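Local coordinates for metallo-beta-lactamase (Serratia marcescens, PDB 5AXR), which hydrolyses the amide bond of the beta-lactam ring with zinc, as a subclass B3 metallo-beta-lactamase, and so probably inactivates beta-lactam antibiotics, at residues H72-H77 and G149-G154; V170-S175 and I212-E217. One frame throughout, in Å; residues are numbered along the deposited sequence.

Interaction 1: residues H72-H77 and G149-G154; sequences HSHEDH and GHTEGG. With ZN (zinc ion), chain B; ZN (zinc ion), chain C; NA (sodium ion), chain E; COM (1-thioethanesulfonic acid), chain J.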
ATOM      1  N   HIS A  72       1.926   0.902  -5.271  1.00 18.69           N
ATOM      2  CA  HIS A  72       2.738   1.405  -6.362  1.00 17.99           C
ATOM      3  C   HIS A  72       4.107   0.749  -6.413  1.00 19.69           C
ATOM      4  O   HIS A  72       4.623   0.170  -5.421  1.00 15.10           O
ATOM      5  CB  HIS A  72       2.847   2.944  -6.306  1.00 16.17           C
ATOM      6  CG  HIS A  72       3.705   3.463  -5.190  1.00 15.91           C
ATOM      7  ND1 HIS A  72       3.251   3.600  -3.896  1.00 15.03           N
ATOM      8  CD2 HIS A  72       5.006   3.843  -5.169  1.00 16.21           C
ATOM      9  CE1 HIS A  72       4.218   4.085  -3.139  1.00 15.52           C
ATOM     10  NE2 HIS A  72       5.297   4.230  -3.882  1.00 13.77           N
ATOM     11  N   SER A  73       4.747   0.949  -7.554  1.00 19.57           N
ATOM     12  CA  SER A  73       5.898   0.160  -7.927  1.00 21.47           C
ATOM     13  C   SER A  73       7.212   0.860  -7.611  1.00 22.16           C
ATOM     14  O   SER A  73       8.038   1.039  -8.502  1.00 30.71           O
ATOM     15  CB  SER A  73       5.823  -0.144  -9.432  1.00 24.64           C
ATOM     16  OG  SER A  73       5.659   1.046 -10.195  1.00 24.10           O
ATOM     17  N   HIS A  74       7.371   1.341  -6.385  1.00 18.46           N
ATOM     18  CA  HIS A  74       8.684   1.741  -5.906  1.00 18.37           C
ATOM     19  C   HIS A  74       9.241   0.613  -5.070  1.00 19.69           C
ATOM     20  O   HIS A  74       8.477  -0.164  -4.493  1.00 16.62           O
ATOM     21  CB  HIS A  74       8.615   3.007  -5.056  1.00 17.95           C
ATOM     22  CG  HIS A  74       8.399   4.248  -5.849  1.00 17.67           C
ATOM     23  ND1 HIS A  74       7.783   5.357  -5.324  1.00 19.84           N
ATOM     24  CD2 HIS A  74       8.584   4.510  -7.160  1.00 18.61           C
ATOM     25  CE1 HIS A  74       7.742   6.307  -6.237  1.00 21.52           C
ATOM     26  NE2 HIS A  74       8.151   5.793  -7.381  1.00 21.54           N
ATOM     27  N   GLU A  75      10.566   0.610  -4.923  1.00 20.03           N
ATOM     28  CA  GLU A  75      11.299  -0.521  -4.345  1.00 23.06           C
ATOM     29  C   GLU A  75      10.951  -0.767  -2.898  1.00 19.11           C
ATOM     30  O   GLU A  75      11.109  -1.880  -2.395  1.00 19.32           O
ATOM     31  CB  GLU A  75      12.811  -0.299  -4.411  1.00 23.69           C
ATOM     32  CG  GLU A  75      13.593  -1.600  -4.208  1.00 30.84           C
ATOM     33  CD  GLU A  75      13.994  -1.931  -2.758  1.00 33.65           C
ATOM     34  OE1 GLU A  75      14.116  -3.145  -2.436  1.00 26.63           O
ATOM     35  OE2 GLU A  75      14.282  -0.999  -1.967  1.00 38.92           O
ATOM     36  N   ASP A  76      10.633   0.305  -2.183  1.00 17.47           N
ATOM     37  CA  ASP A  76      10.317   0.162  -0.786  1.00 17.22           C
ATOM     38  C   ASP A  76       8.967  -0.524  -0.517  1.00 16.32           C
ATOM     39  O   ASP A  76       8.777  -1.054   0.573  1.00 20.14           O
ATOM     40  CB  ASP A  76      10.480   1.480  -0.037  1.00 15.66           C
ATOM     41  CG  ASP A  76       9.562   2.566  -0.530  1.00 15.27           C
ATOM     42  OD1 ASP A  76       9.259   2.635  -1.733  1.00 14.48           O
ATOM     43  OD2 ASP A  76       9.194   3.389   0.311  1.00 15.14           O
ATOM     44  N   HIS A  77       8.079  -0.581  -1.516  1.00 15.82           N
ATOM     45  CA  HIS A  77       6.772  -1.239  -1.373  1.00 16.96           C
ATOM     46  C   HIS A  77       6.666  -2.510  -2.201  1.00 17.98           C
ATOM     47  O   HIS A  77       5.911  -3.425  -1.844  1.00 16.64           O
ATOM     48  CB  HIS A  77       5.620  -0.315  -1.785  1.00 16.91           C
ATOM     49  CG  HIS A  77       5.666   1.014  -1.125  1.00 16.26           C
ATOM     50  ND1 HIS A  77       5.225   1.216   0.164  1.00 16.39           N
ATOM     51  CD2 HIS A  77       6.261   2.168  -1.507  1.00 18.12           C
ATOM     52  CE1 HIS A  77       5.564   2.433   0.559  1.00 16.03           C
ATOM     53  NE2 HIS A  77       6.137   3.052  -0.462  1.00 18.62           N
ATOM     54  N   GLY A 149      -0.185   9.792  -9.534  1.00 17.16           N
ATOM     55  CA  GLY A 149       0.497  11.041  -9.278  1.00 17.77           C
ATOM     56  C   GLY A 149       1.853  10.771  -8.678  1.00 19.25           C
ATOM     57  O   GLY A 149       2.850  11.264  -9.178  1.00 18.99           O
ATOM     58  N   HIS A 150       1.884  10.027  -7.570  1.00 20.25           N
ATOM     59  CA  HIS A 150       3.136   9.692  -6.908  1.00 19.34           C
ATOM     60  C   HIS A 150       3.862   8.682  -7.795  1.00 17.86           C
ATOM     61  O   HIS A 150       5.081   8.701  -7.881  1.00 21.76           O
ATOM     62  CB  HIS A 150       2.866   9.135  -5.506  1.00 18.42           C
ATOM     63  CG  HIS A 150       4.073   8.592  -4.809  1.00 17.92           C
ATOM     64  ND1 HIS A 150       4.818   9.339  -3.920  1.00 18.32           N
ATOM     65  CD2 HIS A 150       4.588   7.337  -4.766  1.00 15.55           C
ATOM     66  CE1 HIS A 150       5.756   8.576  -3.383  1.00 17.12           C
ATOM     67  NE2 HIS A 150       5.655   7.368  -3.902  1.00 15.69           N
ATOM     68  N   THR A 151       3.081   7.818  -8.433  1.00 18.73           N
ATOM     69  CA  THR A 151       3.431   7.102  -9.664  1.00 18.41           C
ATOM     70  C   THR A 151       2.174   7.137 -10.511  1.00 21.91           C
ATOM     71  O   THR A 151       1.089   7.424  -9.998  1.00 20.16           O
ATOM     72  CB  THR A 151       3.753   5.592  -9.444  1.00 18.72           C
ATOM     73  OG1 THR A 151       2.573   4.891  -9.012  1.00 18.06           O
ATOM     74  CG2 THR A 151       4.826   5.388  -8.429  1.00 19.92           C
ATOM     75  N   GLU A 152       2.294   6.707 -11.764  1.00 20.94           N
ATOM     76  CA  GLU A 152       1.202   6.794 -12.703  1.00 21.38           C
ATOM     77  C   GLU A 152       0.163   5.687 -12.466  1.00 21.91           C
ATOM     78  O   GLU A 152      -1.029   5.875 -12.716  1.00 19.18           O
ATOM     79  CB  GLU A 152       1.761   6.708 -14.130  1.00 26.35           C
ATOM     80  CG  GLU A 152       0.781   7.129 -15.208  1.00 33.27           C
ATOM     81  CD  GLU A 152       1.293   6.856 -16.628  1.00 40.05           C
ATOM     82  OE1 GLU A 152       2.518   6.698 -16.832  1.00 38.76           O
ATOM     83  OE2 GLU A 152       0.447   6.761 -17.540  1.00 40.76           O
ATOM     84  N   GLY A 153       0.606   4.522 -12.007  1.00 20.11           N
ATOM     85  CA  GLY A 153      -0.299   3.400 -11.814  1.00 21.78           C
ATOM     86  C   GLY A 153      -0.692   3.117 -10.358  1.00 23.60           C
ATOM     87  O   GLY A 153      -1.155   2.011 -10.047  1.00 20.04           O
ATOM     88  N   GLY A 154      -0.506   4.098  -9.475  1.00 22.55           N
ATOM     89  CA  GLY A 154      -0.905   3.977  -8.056  1.00 21.27           C
ATOM     90  C   GLY A 154      -2.349   3.520  -7.866  1.00 19.18           C
ATOM     91  O   GLY A 154      -3.252   4.037  -8.523  1.00 16.31           O
TER
HETATM   92 ZN    ZN B 301       6.797   5.650  -3.553  1.00 17.86          ZN
HETATM   93 ZN    ZN C 302       7.559   4.482  -0.082  1.00 17.60          ZN
HETATM   94 NA    NA E 304      -0.737  -0.390  -8.413  1.00 26.72          NA
HETATM   95  C1  COM J 309       9.461   6.073  -1.980  1.00 34.15           C
HETATM   96  C2  COM J 309      10.228   6.290  -0.667  1.00 39.78           C
HETATM   97  S1  COM J 309       7.657   6.076  -1.768  1.00 27.35           S
HETATM   98  S2  COM J 309      10.162   7.860  -0.093  1.00 39.64           S
HETATM   99  O1S COM J 309      10.165   8.890  -1.367  1.00 36.68           O
HETATM  100  O2S COM J 309      11.302   8.100   0.735  1.00 37.55           O
HETATM  101  O3S COM J 309       8.951   8.052   0.678  1.00 37.25           O
HETATM  102  O   HOH W   1       1.926  -0.827  -8.631  1.00 19.34           O
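His72 and Gly154 bring the backbones closest, their CA atoms 4.8 Å apart; no hydrogen bond runs between 72-77, a turn entering a short helix, and the loop 149-154. The join is made by metal and by side chains. One zinc ion takes NE2 of His72 at 2.1 Å, ND1 of His74 at 2.0 Å and NE2 of His150 at 2.1 Å. The sulfur S1 of 1-thioethanesulfonic acid, 2.0 Å from that zinc ion, fills the fourth place. His74 thus coordinates through the ring nitrogen nearer its backbone, whereas the other two use the far one. His150, with CG anti to its backbone N (chi1 172°), reaches across and sets the CD2 edge of its ring over one face of His72, toward the rim: an offset edge-to-face pair with planes at 77°. Thr151 follows with its methyl: CG2 lies over the face of the His74 ring, 3.9 Å from the centroid, a CH-pi contact, while OG1 sits beside CB of His72 and is hydrogen-bonded to Asn98. The second ring nitrogen of each of these three histidines is hydrogen-bonded, His72 ND1 to Asp174, His74 NE2 to Asp111 and His150 ND1 to the carbonyl O of Thr177, which fixes the rotation of the rings. Asp76 and His77 turn to the second zinc ion, binding it through OD2 and NE2, and His215 completes the protein ligands there. S1 bridges the two metals. The HSHEDH sequence is the HxHxDH zinc motif of the metallo-beta-lactamase superfamily. The two acidic second-shell partners would probably make His72 and His74 stronger electron donors to the metal, and the thiol sulfur, probably bound as thiolate, occupies the bridging place where this family usually holds a water or hydroxide.

Interaction 2: residues V170-S175 and I212-E217; sequences VVFADS and IAAHPE. With ZN (zinc ion), chain C; COM (1-thioethanesulfonic acid), chain J.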
ATOM      1  N   VAL A 170     -12.178  -0.353   5.455  1.00 11.83           N
ATOM      2  CA  VAL A 170     -10.722  -0.259   5.581  1.00 11.07           C
ATOM      3  C   VAL A 170     -10.189   0.233   4.256  1.00 11.47           C
ATOM      4  O   VAL A 170     -10.705  -0.149   3.204  1.00 10.51           O
ATOM      5  CB  VAL A 170     -10.072  -1.626   5.862  1.00 10.61           C
ATOM      6  CG1 VAL A 170      -8.578  -1.474   6.057  1.00 10.16           C
ATOM      7  CG2 VAL A 170     -10.729  -2.286   7.059  1.00 12.13           C
ATOM      8  N   VAL A 171      -9.175   1.094   4.327  1.00 11.80           N
ATOM      9  CA  VAL A 171      -8.504   1.651   3.158  1.00 11.10           C
ATOM     10  C   VAL A 171      -7.005   1.475   3.333  1.00 12.22           C
ATOM     11  O   VAL A 171      -6.447   1.900   4.349  1.00 13.36           O
ATOM     12  CB  VAL A 171      -8.781   3.175   3.031  1.00 10.77           C
ATOM     13  CG1 VAL A 171      -8.058   3.754   1.815  1.00 10.49           C
ATOM     14  CG2 VAL A 171     -10.275   3.426   2.970  1.00 10.27           C
ATOM     15  N   PHE A 172      -6.377   0.768   2.390  1.00 12.38           N
ATOM     16  CA  PHE A 172      -4.923   0.732   2.296  1.00 12.25           C
ATOM     17  C   PHE A 172      -4.496   1.850   1.357  1.00 12.59           C
ATOM     18  O   PHE A 172      -4.663   1.741   0.140  1.00 11.81           O
ATOM     19  CB  PHE A 172      -4.441  -0.619   1.751  1.00 13.06           C
ATOM     20  CG  PHE A 172      -2.982  -0.887   2.015  1.00 14.70           C
ATOM     21  CD1 PHE A 172      -1.990  -0.064   1.459  1.00 14.66           C
ATOM     22  CD2 PHE A 172      -2.596  -1.912   2.871  1.00 14.01           C
ATOM     23  CE1 PHE A 172      -0.639  -0.308   1.720  1.00 15.10           C
ATOM     24  CE2 PHE A 172      -1.251  -2.132   3.162  1.00 15.97           C
ATOM     25  CZ  PHE A 172      -0.266  -1.335   2.579  1.00 14.81           C
ATOM     26  N   ALA A 173      -4.019   2.949   1.928  1.00 13.53           N
ATOM     27  CA  ALA A 173      -3.843   4.195   1.189  1.00 13.86           C
ATOM     28  C   ALA A 173      -2.478   4.212   0.503  1.00 15.54           C
ATOM     29  O   ALA A 173      -1.435   4.264   1.157  1.00 14.23           O
ATOM     30  CB  ALA A 173      -3.949   5.374   2.128  1.00 13.77           C
ATOM     31  N   ASP A 174      -2.493   4.215  -0.818  1.00 15.88           N
ATOM     32  CA  ASP A 174      -1.283   4.492  -1.563  1.00 16.63           C
ATOM     33  C   ASP A 174      -0.732   5.874  -1.217  1.00 16.84           C
ATOM     34  O   ASP A 174      -1.451   6.736  -0.670  1.00 15.92           O
ATOM     35  CB  ASP A 174      -1.565   4.392  -3.052  1.00 17.75           C
ATOM     36  CG  ASP A 174      -0.300   4.398  -3.884  1.00 21.54           C
ATOM     37  OD1 ASP A 174       0.770   4.056  -3.328  1.00 24.24           O
ATOM     38  OD2 ASP A 174      -0.374   4.810  -5.059  1.00 25.44           O
ATOM     39  N   SER A 175       0.568   6.044  -1.455  1.00 15.87           N
ATOM     40  CA  SER A 175       1.279   7.297  -1.163  1.00 15.89           C
ATOM     41  C   SER A 175       0.780   8.428  -2.061  1.00 15.28           C
ATOM     42  O   SER A 175       0.623   8.240  -3.270  1.00 11.12           O
ATOM     43  CB  SER A 175       2.787   7.128  -1.398  1.00 16.03           C
ATOM     44  OG  SER A 175       3.322   6.094  -0.604  1.00 17.92           O
ATOM     45  N   ILE A 212      -4.800   2.425   6.593  1.00 12.95           N
ATOM     46  CA  ILE A 212      -3.428   1.979   6.663  1.00 11.37           C
ATOM     47  C   ILE A 212      -2.647   2.653   5.536  1.00 12.52           C
ATOM     48  O   ILE A 212      -2.883   2.391   4.339  1.00 11.67           O
ATOM     49  CB  ILE A 212      -3.353   0.446   6.496  1.00 12.02           C
ATOM     50  CG1 ILE A 212      -4.244  -0.234   7.553  1.00 12.36           C
ATOM     51  CG2 ILE A 212      -1.907  -0.029   6.597  1.00 11.91           C
ATOM     52  CD1 ILE A 212      -5.193  -1.288   7.036  1.00 14.04           C
ATOM     53  N   ALA A 213      -1.712   3.517   5.916  1.00 11.87           N
ATOM     54  CA  ALA A 213      -0.877   4.243   4.941  1.00 11.64           C
ATOM     55  C   ALA A 213       0.353   3.407   4.564  1.00 11.80           C
ATOM     56  O   ALA A 213       0.896   2.675   5.409  1.00 11.72           O
ATOM     57  CB  ALA A 213      -0.472   5.584   5.514  1.00 11.67           C
ATOM     58  N   ALA A 214       0.680   3.392   3.267  1.00 11.97           N
ATOM     59  CA  ALA A 214       1.791   2.591   2.742  1.00 13.32           C
ATOM     60  C   ALA A 214       3.053   2.855   3.544  1.00 13.12           C
ATOM     61  O   ALA A 214       3.719   1.911   3.975  1.00 13.35           O
ATOM     62  CB  ALA A 214       2.026   2.894   1.261  1.00 14.10           C
ATOM     63  N   HIS A 215       3.272   4.123   3.901  1.00 11.96           N
ATOM     64  CA  HIS A 215       4.175   4.460   5.007  1.00 12.27           C
ATOM     65  C   HIS A 215       3.377   4.576   6.298  1.00 12.27           C
ATOM     66  O   HIS A 215       2.679   5.557   6.499  1.00 13.57           O
ATOM     67  CB  HIS A 215       4.953   5.753   4.713  1.00 13.29           C
ATOM     68  CG  HIS A 215       6.027   5.578   3.688  1.00 14.43           C
ATOM     69  ND1 HIS A 215       7.338   5.319   4.037  1.00 16.34           N
ATOM     70  CD2 HIS A 215       5.960   5.415   2.342  1.00 13.71           C
ATOM     71  CE1 HIS A 215       8.034   5.031   2.952  1.00 14.35           C
ATOM     72  NE2 HIS A 215       7.222   5.078   1.908  1.00 14.64           N
ATOM     73  N   PRO A 216       3.515   3.592   7.202  1.00 13.53           N
ATOM     74  CA  PRO A 216       2.556   3.375   8.289  1.00 15.42           C
ATOM     75  C   PRO A 216       2.420   4.529   9.269  1.00 15.55           C
ATOM     76  O   PRO A 216       1.329   4.802   9.748  1.00 16.43           O
ATOM     77  CB  PRO A 216       3.106   2.138   9.002  1.00 14.86           C
ATOM     78  CG  PRO A 216       4.532   2.054   8.600  1.00 14.07           C
ATOM     79  CD  PRO A 216       4.564   2.561   7.201  1.00 14.20           C
ATOM     80  N   GLU A 217       3.503   5.254   9.494  1.00 16.81           N
ATOM     81  CA  GLU A 217       3.472   6.414  10.383  1.00 15.72           C
ATOM     82  C   GLU A 217       2.669   7.590   9.805  1.00 15.31           C
ATOM     83  O   GLU A 217       2.260   8.491  10.522  1.00 14.40           O
ATOM     84  CB  GLU A 217       4.906   6.819  10.768  1.00 17.17           C
ATOM     85  CG  GLU A 217       5.714   7.579   9.720  1.00 18.81           C
ATOM     86  CD  GLU A 217       6.158   6.771   8.509  1.00 18.42           C
ATOM     87  OE1 GLU A 217       6.160   5.530   8.515  1.00 20.33           O
ATOM     88  OE2 GLU A 217       6.538   7.401   7.516  1.00 20.15           O
TER
HETATM   89 ZN    ZN C 302       7.559   4.482  -0.082  1.00 17.60          ZN
HETATM   90  C1  COM J 309       9.461   6.073  -1.980  1.00 34.15           C
HETATM   91  C2  COM J 309      10.228   6.290  -0.667  1.00 39.78           C
HETATM   92  S1  COM J 309       7.657   6.076  -1.768  1.00 27.35           S
HETATM   93  S2  COM J 309      10.162   7.860  -0.093  1.00 39.64           S
HETATM   94  O1S COM J 309      10.165   8.890  -1.367  1.00 36.68           O
HETATM   95  O2S COM J 309      11.302   8.100   0.735  1.00 37.55           O
HETATM   96  O3S COM J 309       8.951   8.052   0.678  1.00 37.25           O
HETATM   97  O   HOH W   2       2.346   6.791   2.395  1.00  9.05           O
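Ile212 pairs with Phe172, and Ala213 with Ala173, as parallel neighbours joining strand 210-213, at the border of its sheet, to strand 166-173. Three backbone bonds carry the pairing. Ile212 N gives a nearly straight bond to Val171 O (2.8 Å, 171° at the hydrogen). Ile212 O receives Ala173 N at 2.7 Å, with the donor tilted 27° from the carbonyl plane, and also a CH contact from Phe172 CA. Past the strand end, Ala173 O takes Ala214 N at 3.1 Å. On the other side of strand 166-173, Phe172 is hydrogen-bonded, backbone to backbone, to Trp157 of strand 155-163; Ala213 O accepts from Ser27 OG. A chi1 of -162° points CG away from the backbone N of Phe172 and carries the ring over toward 212-214: Ile212 O lies over one face near the rim, CE2 meets Ile212 CG2, and Phe172 CE1 is 3.9 Å from Ala214 CA. Val170 CG1 touches Ile212 CD1 at 3.5 Å. Beyond the sheet a water accepts from His215 N and is hydrogen-bonded to Ser175 OG. Asp174 N is hydrogen-bonded to Thr156 OG1, and Asp174 OD1 accepts a weak bond from Ser175 N. His215 NE2 binds the zinc ion that Asp76, His77 and the thiol sulfur also bind. The backbone pairing of this beta-alpha-beta unit is consistent with placing two neighbouring strand ends at the metal site, one delivering a zinc ligand and the other a carboxylate that orients His72, a ligand of the other zinc ion.

From the N terminus, the chain passes the zinc motif at 72-77 and returns at 149-154, where interaction 1 closes a loop of 71 intervening residues. Interaction 2 opens only afterwards, at 170-175, and closes at 212-217, after the chain has run through helix 190-204. The two are therefore in series, neither nested nor crossed. Interaction 1 ties the turn after strand 65-69 of the seven-stranded sheet to the loop before strand 155-163 of the five-stranded one; interaction 2 pairs two strands of the latter sheet and continues into the turns beyond them. Their centres are 13 Å apart, yet they meet directly, and both touch the same zinc ion and thiol, in the metal-binding cleft of an alpha-beta/beta-alpha fold.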